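Local coordinates for adhesion G-protein coupled receptor G6 (Danio rerio, PDB 6V55), which probably acts as a cell-surface adhesion receptor in myelination, with a calcium-binding, multidomain extracellular region and a GPCR proteolysis site motif, at residues V351-E354 with D358-A361. Sequence-based numbering, arbitrary orientation.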
# COMPACT_ATOMS: atom_id res chain seq x y z
N VAL A 351 14.48 -9.48 41.52
CA VAL A 351 13.89 -9.99 42.74
C VAL A 351 14.93 -9.94 43.86
O VAL A 351 16.14 -9.89 43.61
CB VAL A 351 13.32 -11.42 42.57
CG1 VAL A 351 12.34 -11.48 41.40
CG2 VAL A 351 14.42 -12.43 42.36
N THR A 352 14.46 -9.91 45.11
CA THR A 352 15.34 -10.00 46.28
C THR A 352 15.00 -11.24 47.09
O THR A 352 13.89 -11.36 47.61
CB THR A 352 15.28 -8.75 47.17
OG1 THR A 352 15.88 -7.66 46.48
CG2 THR A 352 16.05 -8.96 48.43
N ASP A 353 15.95 -12.16 47.19
CA ASP A 353 15.79 -13.40 47.93
C ASP A 353 16.48 -13.22 49.27
O ASP A 353 17.69 -12.97 49.31
CB ASP A 353 16.42 -14.57 47.17
CG ASP A 353 15.87 -15.93 47.59
OD1 ASP A 353 15.91 -16.87 46.77
OD2 ASP A 353 15.41 -16.08 48.74
N GLU A 354 15.74 -13.39 50.36
CA GLU A 354 16.37 -13.34 51.68
C GLU A 354 16.70 -14.72 52.21
O GLU A 354 17.39 -14.83 53.23
CB GLU A 354 15.48 -12.60 52.66
CG GLU A 354 15.75 -11.12 52.63
CD GLU A 354 14.70 -10.33 53.35
OE1 GLU A 354 15.07 -9.49 54.20
OE2 GLU A 354 13.49 -10.55 53.05
N ASP A 358 18.44 -21.77 50.82
CA ASP A 358 17.42 -22.77 51.12
C ASP A 358 16.83 -23.29 49.81
O ASP A 358 17.13 -24.41 49.39
CB ASP A 358 16.39 -22.17 52.08
CG ASP A 358 17.07 -21.56 53.33
OD1 ASP A 358 17.75 -22.32 54.06
OD2 ASP A 358 16.95 -20.34 53.58
N ARG A 359 16.08 -22.44 49.12
CA ARG A 359 15.25 -22.81 47.99
C ARG A 359 15.93 -22.51 46.66
O ARG A 359 17.02 -21.93 46.59
CB ARG A 359 13.92 -22.07 48.06
CG ARG A 359 14.07 -20.59 47.79
CD ARG A 359 12.94 -19.83 48.43
NE ARG A 359 13.23 -18.40 48.50
CZ ARG A 359 12.46 -17.53 49.15
NH1 ARG A 359 11.37 -17.94 49.80
NH2 ARG A 359 12.78 -16.24 49.17
N ASP A 360 15.25 -22.92 45.59
CA ASP A 360 15.52 -22.48 44.23
C ASP A 360 14.38 -21.53 43.86
O ASP A 360 13.23 -21.97 43.71
CB ASP A 360 15.60 -23.65 43.27
CG ASP A 360 15.51 -23.22 41.81
OD1 ASP A 360 16.53 -22.73 41.25
OD2 ASP A 360 14.41 -23.37 41.23
N ALA A 361 14.71 -20.25 43.71
CA ALA A 361 13.68 -19.23 43.54
C ALA A 361 13.03 -19.25 42.17
O ALA A 361 11.97 -18.62 42.01
CB ALA A 361 14.29 -17.85 43.82
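D353 turns its carboxylate to meet R359 by setting CG anti to its own backbone N (chi1 -159°), while R359 starts with CG wedged between its backbone N and carbonyl carbon (chi1 70°) and then runs extended from CG to NE, which carries NE and NH2 across to D353. They meet in a salt bridge that uses a single carboxylate oxygen: R359 NH2 lies 2.7 Å from D353 OD2, and NE adds a weak hydrogen bond to the same atom at 3.2 Å. This is not the flat, two-oxygen pairing of a carboxylate with a guanidinium. The two planes are 36° apart, and NH2 reaches OD2 from above the carboxylate plane. Aspartate suits the site because its short carboxylate, held close to the strand, can also accept the nearby backbone N-H of Q355 on OD2, which helps fix the rotation of the group. The other oxygen, OD1, rests 3.5 Å from the CB of A361, where the small methyl probably leaves room for the buried acid. With an alanine at D353, R359 would probably lose its charge mate and the Q355 amide this acceptor. Arginine suits its place because it has a further N-H to give: NH1 bonds the carbonyl oxygen of N434. D360, at the N-cap, bonds weakly to the A363 amide. The contact thus ties the end of strand 342-353 to the loop that leads into helix 361-374 within the SEA domain, with L436 of strand 436-445 touching D353, R359 and A361, and strand 399-410 bordering through T399, Q401 and Y403.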